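Local coordinates for protein peptidase (Yersinia bercovieri, PDB 5NYW) that is of unknown function but, as an ancestral beta-subunit (Anbu) of the proteasome family, probably acts as an Ntn-type peptidase within a multi-subunit assembly, at residues M6-G11 with T166-A171; A78-A83 with R126-Y131. All coordinates share one frame; numbering follows the deposited sequence.

Interaction 1: residues M6-G11 with T166-A171; sequences MRLSSG and TPLDQA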
loop_
_atom_site.group_PDB
_atom_site.type_symbol
_atom_site.label_atom_id
_atom_site.label_comp_id
_atom_site.label_asym_id
_atom_site.label_seq_id
_atom_site.Cartn_x
_atom_site.Cartn_y
_atom_site.Cartn_z
ATOM N N MET L 6 -20.533 2.749 -41.284
ATOM C CA MET L 6 -21.884 2.222 -41.278
ATOM C C MET L 6 -21.890 0.726 -41.576
ATOM O O MET L 6 -21.240 0.277 -42.524
ATOM C CB MET L 6 -22.747 2.954 -42.312
ATOM C CG MET L 6 -22.822 4.451 -42.125
ATOM S SD MET L 6 -23.418 5.311 -43.594
ATOM C CE MET L 6 -23.609 6.985 -42.988
ATOM N N ARG L 7 -22.590 -0.043 -40.746
ATOM C CA ARG L 7 -22.777 -1.471 -40.997
ATOM C C ARG L 7 -24.206 -1.784 -41.415
ATOM O O ARG L 7 -25.127 -1.692 -40.603
ATOM C CB ARG L 7 -22.411 -2.294 -39.764
ATOM C CG ARG L 7 -22.659 -3.789 -39.901
ATOM C CD ARG L 7 -22.390 -4.482 -38.576
ATOM N NE ARG L 7 -22.795 -5.889 -38.565
ATOM C CZ ARG L 7 -23.960 -6.338 -38.101
ATOM N NH1 ARG L 7 -24.219 -7.632 -38.135
ATOM N NH2 ARG L 7 -24.858 -5.497 -37.594
ATOM N N LEU L 8 -24.372 -2.203 -42.666
ATOM C CA LEU L 8 -25.680 -2.478 -43.246
ATOM C C LEU L 8 -25.775 -3.947 -43.593
ATOM O O LEU L 8 -24.790 -4.668 -43.464
ATOM C CB LEU L 8 -25.909 -1.637 -44.494
ATOM C CG LEU L 8 -25.442 -0.196 -44.347
ATOM C CD1 LEU L 8 -24.988 0.309 -45.692
ATOM C CD2 LEU L 8 -26.555 0.661 -43.763
ATOM N N SER L 9 -26.957 -4.394 -44.009
ATOM C CA SER L 9 -27.155 -5.798 -44.354
ATOM C C SER L 9 -26.293 -6.241 -45.539
ATOM O O SER L 9 -25.841 -7.391 -45.590
ATOM C CB SER L 9 -28.633 -6.077 -44.634
ATOM O OG SER L 9 -29.134 -5.228 -45.644
ATOM N N SER L 10 -26.084 -5.336 -46.493
ATOM C CA SER L 10 -25.365 -5.661 -47.727
ATOM C C SER L 10 -23.869 -5.308 -47.731
ATOM O O SER L 10 -23.160 -5.639 -48.679
ATOM C CB SER L 10 -26.059 -4.980 -48.916
ATOM O OG SER L 10 -26.333 -3.618 -48.648
ATOM N N GLY L 11 -23.392 -4.629 -46.691
ATOM C CA GLY L 11 -21.993 -4.227 -46.615
ATOM C C GLY L 11 -21.679 -3.097 -45.639
ATOM O O GLY L 11 -22.523 -2.686 -44.839
ATOM N N THR L 166 -30.646 0.120 -45.495
ATOM C CA THR L 166 -30.277 1.077 -46.529
ATOM C C THR L 166 -29.241 0.440 -47.437
ATOM O O THR L 166 -28.231 -0.068 -46.965
ATOM C CB THR L 166 -29.679 2.395 -45.927
ATOM O OG1 THR L 166 -30.635 3.037 -45.077
ATOM C CG2 THR L 166 -29.253 3.376 -47.020
ATOM N N PRO L 167 -29.481 0.466 -48.748
ATOM C CA PRO L 167 -28.500 -0.046 -49.714
ATOM C C PRO L 167 -27.183 0.738 -49.653
ATOM O O PRO L 167 -27.202 1.907 -49.258
ATOM C CB PRO L 167 -29.199 0.142 -51.067
ATOM C CG PRO L 167 -30.358 1.036 -50.808
ATOM C CD PRO L 167 -30.755 0.829 -49.384
ATOM N N LEU L 168 -26.067 0.097 -50.002
ATOM C CA LEU L 168 -24.745 0.714 -49.886
ATOM C C LEU L 168 -24.584 2.079 -50.551
ATOM O O LEU L 168 -23.986 2.973 -49.955
ATOM C CB LEU L 168 -23.656 -0.214 -50.426
ATOM C CG LEU L 168 -22.973 -1.150 -49.428
ATOM C CD1 LEU L 168 -23.953 -1.707 -48.427
ATOM C CD2 LEU L 168 -22.237 -2.267 -50.149
ATOM N N ASP L 169 -25.079 2.255 -51.773
ATOM C CA ASP L 169 -24.870 3.537 -52.450
ATOM C C ASP L 169 -25.559 4.675 -51.711
ATOM O O ASP L 169 -25.017 5.778 -51.620
ATOM C CB ASP L 169 -25.338 3.484 -53.893
ATOM C CG ASP L 169 -24.360 2.765 -54.782
ATOM O OD1 ASP L 169 -23.366 2.224 -54.249
ATOM O OD2 ASP L 169 -24.573 2.755 -56.012
ATOM N N GLN L 170 -26.727 4.395 -51.145
ATOM C CA GLN L 170 -27.432 5.406 -50.384
ATOM C C GLN L 170 -26.718 5.681 -49.061
ATOM O O GLN L 170 -26.767 6.803 -48.550
ATOM C CB GLN L 170 -28.874 4.982 -50.118
ATOM C CG GLN L 170 -29.764 4.915 -51.338
ATOM C CD GLN L 170 -31.218 4.742 -50.942
ATOM O OE1 GLN L 170 -31.529 4.478 -49.780
ATOM N NE2 GLN L 170 -32.120 4.911 -51.901
ATOM N N ALA L 171 -26.083 4.660 -48.489
ATOM C CA ALA L 171 -25.301 4.850 -47.265
ATOM C C ALA L 171 -24.099 5.752 -47.499
ATOM O O ALA L 171 -23.804 6.650 -46.713
ATOM C CB ALA L 171 -24.852 3.533 -46.725
#
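Leu-8 drives its CD1 methyl into the start of the helix that begins at Leu-168, where it meets Ala-171 CB at 3.4 Å and the Leu-168 CD1 methyl at 3.6 Å. This is a helix-on-sheet contact of the four-layered Ntn-hydrolase sandwich: residues 6-11 take in the end of strand 2-7 and the turn into strand 11-23, and residues 166-171 carry the first turn of helix 168-185 on the outside of that sheet. The turn is closed by the bond from Leu-8 N to Gly-11 O, while Ala-171 N to Pro-167 O fixes the first helical turn, with Pro-167 at the N-cap position. No hydrogen bond joins the two segments, so apolar packing carries the contact. The isobutyl group of Leu-8 also lies against the carbonyl of Thr-166, its CD1 coming within 3.5 Å of Thr-166 O. The Thr-166 hydroxyl OG1 is bonded elsewhere, to Ser-163 N. Two residues earlier, on strand 2-7, Met-6 reaches the helix with an extended chain (chi2 163°, chi3 172°), which brings SD to 3.4 Å from Ala-171 O and 3.9 Å from Ala-171 CB; the same side chain continues onto Cys-174 and Ala-175. Ala-171 CB is met by both the Met-6 sulfur and the Leu-8 CD1 methyl, and it also rests on Ala-13. At the other end of the turn, Leu-168 packs on Ile-197 of strand 193-199. Its CD1 comes to 3.1 Å from Ser-10 OG, tight but no hydrogen bond, and to 3.4 Å from Gly-11 N, while CD2 lies 4.0 Å from Gly-11 CA.

Interaction 2: residues A78-A83 with R126-Y131; sequences ASMYEA and RLFHIY
The N-terminal turn of helix 80-98 lies against one face of strand 126-130, and the backbones come nearest at Met-80 and Arg-126, whose CA atoms are 6.4 Å apart. Ser-79 is the N-cap: its OG accepts a weak bond from Glu-82 N, and Ala-78 N bonds Glu-82 OE1 from above the carboxylate plane. In the Ntn-hydrolase sandwich this is a helix laid on the sheet in which the strand pairs with 112-120 and 136-138. Arg-126 and Phe-128 both direct their side chains to the helix. Met-80, with CG anti to the backbone N (chi1 -160°), fits between them: CG lies 3.6 Å from Arg-126 CB and comes to the edge of the Phe-128 ring, 3.6 Å from CE1. Met-80 and Arg-126 run past each other in opposite directions, Met-80 CB touching Arg-126 CD at 3.6 Å. The arginine chain bends at chi3 (77°), and the guanidinium ends beside the Tyr-81 backbone and CB, with Tyr-81 N over one of its faces and NH1 3.7 Å from Tyr-81 CB. Its plane is 28° from that of the Tyr-81 ring, which it meets obliquely and does not stack on. Phe-128 CZ meets Tyr-81 CA at 3.9 Å, and Phe-136 meets the Tyr-81 ring edge-to-face and the Phe-128 ring with the planes nearly perpendicular. Tyr-81 OH bonds Ser-57 and Arg-97 of a neighbouring subunit. With no hydrogen bond between the segments, Arg-126 packs through its aliphatic part while NE forms a salt bridge with Glu-138; Arg-126 also touches that subunit, so the contact borders a subunit interface.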
loop_
_atom_site.group_PDB
_atom_site.type_symbol
_atom_site.label_atom_id
_atom_site.label_comp_id
_atom_site.label_asym_id
_atom_site.label_seq_id
_atom_site.Cartn_x
_atom_site.Cartn_y
_atom_site.Cartn_z
ATOM N N ALA L 78 -8.545 -14.718 -35.557
ATOM C CA ALA L 78 -9.564 -15.566 -36.181
ATOM C C ALA L 78 -10.875 -14.826 -36.473
ATOM O O ALA L 78 -11.577 -15.167 -37.426
ATOM C CB ALA L 78 -9.828 -16.792 -35.318
ATOM N N SER L 79 -11.207 -13.831 -35.650
ATOM C CA SER L 79 -12.447 -13.063 -35.812
ATOM C C SER L 79 -12.236 -11.559 -35.603
ATOM O O SER L 79 -11.208 -11.120 -35.090
ATOM C CB SER L 79 -13.519 -13.564 -34.843
ATOM O OG SER L 79 -13.163 -13.287 -33.500
ATOM N N MET L 80 -13.225 -10.778 -36.015
ATOM C CA MET L 80 -13.201 -9.338 -35.841
ATOM C C MET L 80 -13.197 -8.980 -34.356
ATOM O O MET L 80 -12.634 -7.960 -33.953
ATOM C CB MET L 80 -14.413 -8.710 -36.531
ATOM C CG MET L 80 -14.292 -7.228 -36.838
ATOM S SD MET L 80 -13.011 -6.968 -38.054
ATOM C CE MET L 80 -13.679 -8.004 -39.338
ATOM N N TYR L 81 -13.808 -9.838 -33.543
ATOM C CA TYR L 81 -13.834 -9.627 -32.104
ATOM C C TYR L 81 -12.421 -9.650 -31.526
ATOM O O TYR L 81 -12.096 -8.848 -30.641
ATOM C CB TYR L 81 -14.708 -10.685 -31.404
ATOM C CG TYR L 81 -14.785 -10.437 -29.924
ATOM C CD1 TYR L 81 -13.843 -10.994 -29.061
ATOM C CD2 TYR L 81 -15.770 -9.607 -29.388
ATOM C CE1 TYR L 81 -13.878 -10.744 -27.703
ATOM C CE2 TYR L 81 -15.826 -9.356 -28.024
ATOM C CZ TYR L 81 -14.863 -9.934 -27.186
ATOM O OH TYR L 81 -14.869 -9.709 -25.827
ATOM N N GLU L 82 -11.597 -10.582 -32.017
ATOM C CA GLU L 82 -10.204 -10.702 -31.587
ATOM C C GLU L 82 -9.395 -9.535 -32.114
ATOM O O GLU L 82 -8.507 -9.024 -31.449
ATOM C CB GLU L 82 -9.588 -12.017 -32.079
ATOM C CG GLU L 82 -10.266 -13.275 -31.552
ATOM C CD GLU L 82 -9.562 -14.539 -32.003
ATOM O OE1 GLU L 82 -8.559 -14.424 -32.741
ATOM O OE2 GLU L 82 -10.021 -15.647 -31.641
ATOM N N ALA L 83 -9.742 -9.085 -33.310
ATOM C CA ALA L 83 -9.109 -7.914 -33.877
ATOM C C ALA L 83 -9.367 -6.708 -32.962
ATOM O O ALA L 83 -8.470 -5.908 -32.711
ATOM C CB ALA L 83 -9.621 -7.665 -35.264
ATOM N N ARG L 126 -18.600 -7.019 -39.389
ATOM C CA ARG L 126 -18.576 -6.542 -38.009
ATOM C C ARG L 126 -17.945 -5.153 -37.942
ATOM O O ARG L 126 -17.038 -4.832 -38.708
ATOM C CB ARG L 126 -17.835 -7.529 -37.106
ATOM C CG ARG L 126 -18.458 -8.903 -37.125
ATOM C CD ARG L 126 -17.832 -9.874 -36.138
ATOM N NE ARG L 126 -18.278 -9.647 -34.767
ATOM C CZ ARG L 126 -17.981 -10.452 -33.754
ATOM N NH1 ARG L 126 -17.255 -11.544 -33.975
ATOM N NH2 ARG L 126 -18.428 -10.188 -32.528
ATOM N N LEU L 127 -18.460 -4.325 -37.041
ATOM C CA LEU L 127 -18.010 -2.941 -36.872
ATOM C C LEU L 127 -17.890 -2.597 -35.389
ATOM O O LEU L 127 -18.829 -2.834 -34.640
ATOM C CB LEU L 127 -18.983 -1.976 -37.551
ATOM C CG LEU L 127 -18.784 -0.477 -37.305
ATOM C CD1 LEU L 127 -17.447 -0.018 -37.835
ATOM C CD2 LEU L 127 -19.936 0.355 -37.886
ATOM N N PHE L 128 -16.742 -2.057 -34.967
ATOM C CA PHE L 128 -16.499 -1.708 -33.556
ATOM C C PHE L 128 -16.093 -0.255 -33.355
ATOM O O PHE L 128 -15.504 0.383 -34.244
ATOM C CB PHE L 128 -15.387 -2.571 -32.902
ATOM C CG PHE L 128 -15.705 -4.053 -32.807
ATOM C CD1 PHE L 128 -15.669 -4.873 -33.931
ATOM C CD2 PHE L 128 -16.117 -4.601 -31.604
ATOM C CE1 PHE L 128 -15.969 -6.222 -33.839
ATOM C CE2 PHE L 128 -16.440 -5.935 -31.512
ATOM C CZ PHE L 128 -16.366 -6.752 -32.631
ATOM N N HIS L 129 -16.418 0.263 -32.175
ATOM C CA HIS L 129 -15.886 1.535 -31.709
ATOM C C HIS L 129 -14.967 1.273 -30.517
ATOM O O HIS L 129 -15.446 0.864 -29.468
ATOM C CB HIS L 129 -17.039 2.507 -31.349
ATOM C CG HIS L 129 -16.598 3.788 -30.703
ATOM N ND1 HIS L 129 -17.484 4.801 -30.385
ATOM C CD2 HIS L 129 -15.385 4.222 -30.284
ATOM C CE1 HIS L 129 -16.834 5.799 -29.824
ATOM N NE2 HIS L 129 -15.555 5.469 -29.742
ATOM N N ILE L 130 -13.666 1.542 -30.671
ATOM C CA ILE L 130 -12.686 1.359 -29.588
ATOM C C ILE L 130 -12.472 2.676 -28.833
ATOM O O ILE L 130 -12.165 3.697 -29.437
ATOM C CB ILE L 130 -11.292 0.846 -30.105
ATOM C CG1 ILE L 130 -11.406 -0.504 -30.830
ATOM C CG2 ILE L 130 -10.307 0.646 -28.954
ATOM C CD1 ILE L 130 -11.679 -0.409 -32.305
ATOM N N TYR L 131 -12.592 2.623 -27.507
ATOM C CA TYR L 131 -12.486 3.783 -26.625
ATOM C C TYR L 131 -11.047 3.970 -26.138
ATOM O O TYR L 131 -10.231 3.057 -26.297
ATOM C CB TYR L 131 -13.399 3.604 -25.410
ATOM C CG TYR L 131 -14.885 3.531 -25.666
ATOM C CD1 TYR L 131 -15.613 4.664 -26.023
ATOM C CD2 TYR L 131 -15.569 2.332 -25.508
ATOM C CE1 TYR L 131 -16.968 4.588 -26.238
ATOM C CE2 TYR L 131 -16.914 2.255 -25.717
ATOM C CZ TYR L 131 -17.610 3.381 -26.081
ATOM O OH TYR L 131 -18.961 3.296 -26.275
#

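From the N terminus, strand 2-7 comes first; the end of this strand and the turn after it, residues 6-11, meet residues 166-171, more than 150 residues later, so interaction 1 closes a long loop. Interaction 2 lies wholly within that span: residues 78-83 open helix 80-98, and the chain returns in strand 126-130 after 42 intervening residues. The two loops therefore nest and do not cross. Each contact fastens a helix to the outer side of a different sheet, helix 168-185 to the sheet holding 2-7 and helix 80-98 to that holding 126-130. The sheets meet between them, where Leu-127 CD2 packs on Arg-7 N at 3.9 Å, although the contact centres are about 19 Å apart.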